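Local coordinates for phenylacetic acid degradation protein PaaI (PDB 1WLU) that probably hydrolyses acyl-CoA thioesters as a hot dog fold thioesterase of the phenylacetic acid degradation pathway, at residues Arg79-Val85 / Arg97-Glu103. Numbering follows the deposited sequence.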
loop_
_atom_site.group_PDB
_atom_site.type_symbol
_atom_site.label_atom_id
_atom_site.label_comp_id
_atom_site.label_asym_id
_atom_site.label_seq_id
_atom_site.Cartn_x
_atom_site.Cartn_y
_atom_site.Cartn_z
ATOM N N ARG A 79 19.314 12.381 13.181
ATOM C CA ARG A 79 18.272 12.387 14.201
ATOM C C ARG A 79 16.970 12.335 13.415
ATOM O O ARG A 79 16.738 13.164 12.532
ATOM C CB ARG A 79 18.329 13.677 15.024
ATOM C CG ARG A 79 19.522 13.785 15.962
ATOM C CD ARG A 79 19.391 12.822 17.134
ATOM N NE ARG A 79 20.400 13.068 18.161
ATOM C CZ ARG A 79 20.462 12.419 19.320
ATOM N NH1 ARG A 79 19.572 11.479 19.606
ATOM N NH2 ARG A 79 21.416 12.711 20.196
ATOM N N VAL A 80 16.120 11.366 13.730
ATOM C CA VAL A 80 14.867 11.214 13.009
ATOM C C VAL A 80 13.676 11.059 13.950
ATOM O O VAL A 80 13.809 10.540 15.058
ATOM C CB VAL A 80 14.963 9.997 12.055
ATOM C CG1 VAL A 80 15.217 8.735 12.856
ATOM C CG2 VAL A 80 13.706 9.877 11.212
ATOM N N GLU A 81 12.518 11.527 13.495
ATOM C CA GLU A 81 11.279 11.462 14.263
ATOM C C GLU A 81 10.151 10.901 13.412
ATOM O O GLU A 81 10.133 11.084 12.195
ATOM C CB GLU A 81 10.855 12.860 14.720
ATOM C CG GLU A 81 11.609 13.440 15.892
ATOM C CD GLU A 81 11.207 14.880 16.154
ATOM O OE1 GLU A 81 10.072 15.262 15.781
ATOM O OE2 GLU A 81 12.019 15.629 16.735
ATOM N N ALA A 82 9.213 10.221 14.061
ATOM C CA ALA A 82 8.039 9.681 13.384
ATOM C C ALA A 82 6.843 10.297 14.106
ATOM O O ALA A 82 6.646 10.078 15.305
ATOM C CB ALA A 82 8.005 8.169 13.485
ATOM N N ARG A 83 6.067 11.087 13.371
ATOM C CA ARG A 83 4.905 11.781 13.917
ATOM C C ARG A 83 3.615 11.140 13.430
ATOM O O ARG A 83 3.261 11.258 12.255
ATOM C CB ARG A 83 4.957 13.249 13.497
ATOM C CG ARG A 83 6.279 13.913 13.846
ATOM C CD ARG A 83 6.456 15.229 13.123
ATOM N NE ARG A 83 7.729 15.857 13.465
ATOM C CZ ARG A 83 8.166 16.990 12.929
ATOM N NH1 ARG A 83 7.432 17.620 12.024
ATOM N NH2 ARG A 83 9.333 17.498 13.307
ATOM N N ALA A 84 2.912 10.471 14.340
ATOM C CA ALA A 84 1.670 9.785 14.004
ATOM C C ALA A 84 0.429 10.584 14.368
ATOM O O ALA A 84 0.313 11.099 15.480
ATOM C CB ALA A 84 1.631 8.425 14.698
ATOM N N VAL A 85 -0.490 10.689 13.414
ATOM C CA VAL A 85 -1.749 11.392 13.621
ATOM C C VAL A 85 -2.880 10.493 13.136
ATOM O O VAL A 85 -2.710 9.701 12.209
ATOM C CB VAL A 85 -1.804 12.735 12.854
ATOM C CG1 VAL A 85 -0.681 13.646 13.317
ATOM C CG2 VAL A 85 -1.725 12.495 11.357
ATOM N N ARG A 97 -1.614 8.305 9.855
ATOM C CA ARG A 97 -0.587 8.782 8.941
ATOM C C ARG A 97 0.619 9.087 9.816
ATOM O O ARG A 97 0.490 9.741 10.853
ATOM C CB ARG A 97 -1.016 10.062 8.219
ATOM C CG ARG A 97 0.178 10.833 7.650
ATOM C CD ARG A 97 -0.212 11.963 6.714
ATOM N NE ARG A 97 -1.189 12.877 7.294
ATOM C CZ ARG A 97 -2.493 12.842 7.032
ATOM N NH1 ARG A 97 -2.983 11.937 6.194
ATOM N NH2 ARG A 97 -3.306 13.718 7.608
ATOM N N VAL A 98 1.786 8.608 9.406
ATOM C CA VAL A 98 2.998 8.849 10.168
ATOM C C VAL A 98 4.068 9.473 9.286
ATOM O O VAL A 98 4.549 8.853 8.336
ATOM C CB VAL A 98 3.553 7.541 10.779
ATOM C CG1 VAL A 98 4.751 7.853 11.667
ATOM C CG2 VAL A 98 2.470 6.840 11.590
ATOM N N GLU A 99 4.424 10.713 9.593
ATOM C CA GLU A 99 5.454 11.409 8.841
ATOM C C GLU A 99 6.805 11.174 9.503
ATOM O O GLU A 99 6.955 11.364 10.711
ATOM C CB GLU A 99 5.151 12.907 8.788
ATOM C CG GLU A 99 4.041 13.270 7.812
ATOM C CD GLU A 99 3.721 14.750 7.806
ATOM O OE1 GLU A 99 4.604 15.551 8.177
ATOM O OE2 GLU A 99 2.589 15.110 7.417
ATOM N N VAL A 100 7.776 10.733 8.712
ATOM C CA VAL A 100 9.125 10.488 9.215
ATOM C C VAL A 100 9.937 11.702 8.783
ATOM O O VAL A 100 10.116 11.955 7.588
ATOM C CB VAL A 100 9.708 9.188 8.629
ATOM C CG1 VAL A 100 11.097 8.933 9.192
ATOM C CG2 VAL A 100 8.787 8.020 8.969
ATOM N N VAL A 101 10.416 12.450 9.772
ATOM C CA VAL A 101 11.140 13.690 9.534
ATOM C C VAL A 101 12.535 13.745 10.142
ATOM O O VAL A 101 12.770 13.239 11.237
ATOM C CB VAL A 101 10.318 14.877 10.100
ATOM C CG1 VAL A 101 11.012 16.195 9.807
ATOM C CG2 VAL A 101 8.912 14.859 9.514
ATOM N N SER A 102 13.459 14.366 9.420
ATOM C CA SER A 102 14.825 14.532 9.905
ATOM C C SER A 102 15.304 15.904 9.461
ATOM O O SER A 102 15.296 16.217 8.271
ATOM C CB SER A 102 15.753 13.451 9.345
ATOM O OG SER A 102 17.074 13.627 9.844
ATOM N N GLU A 103 15.702 16.722 10.429
ATOM C CA GLU A 103 16.179 18.072 10.154
ATOM C C GLU A 103 15.204 18.864 9.283
ATOM O O GLU A 103 15.607 19.531 8.330
ATOM C CB GLU A 103 17.555 18.019 9.485
ATOM C CG GLU A 103 18.629 17.340 10.326
ATOM C CD GLU A 103 18.794 17.976 11.695
ATOM O OE1 GLU A 103 19.027 19.201 11.761
ATOM O OE2 GLU A 103 18.695 17.248 12.707
HETATM O O HOH W 1 20.298 14.930 12.306
HETATM O O HOH W 2 4.837 16.599 10.674
#
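Ser102 OG donates a short hydrogen bond of 2.7 Å to Arg79 O, reaching the carbonyl from 38° above its plane. With OG anti to the backbone N (chi1 -179°), the hydroxyl points at this carbonyl, which Glu103 N does not bond. One water accepts from Arg79 N and donates to Glu103 OE2, linking the start of one strand to the turn after the other. From there the antiparallel hairpin is regular: Glu81–Val101, Arg83–Glu99 and Val85–Arg97 each exchange two backbone bonds, the straightest being Arg83 N to Glu99 O (2.8 Å, 171°).

On the face bearing Arg83, its extended chain leans back along its own strand toward Glu81, and Val101 CG2 lies against one guanidinium face, toward its rim, 4.0 Å from Arg83 NH1. At the edge, in plane, lie Glu81 OE1, salt-bridged to Arg83 NE at 3.3 Å with weak hydrogen bonds from NE and NH2, and a water accepting from Arg83 NH1 and donating to Glu99 OE1. Val85 CG2 meets Arg97 CB at 4.0 Å.

The other face carries mostly alanines and valines. Val98 forks between Ala82 and Ala84, CG1 against Ala82 CB and CG2 against Ala84 CB (3.6 Å), while Val80 CG2 presses tightly on Val100 CG1 (3.4 Å). Val80, Ala82 and Ala84 pack on Leu46 and Ala50 of helix 40-56, the hot dog's sausage; strands 20-26 and 105-116 continue the sheet on either side.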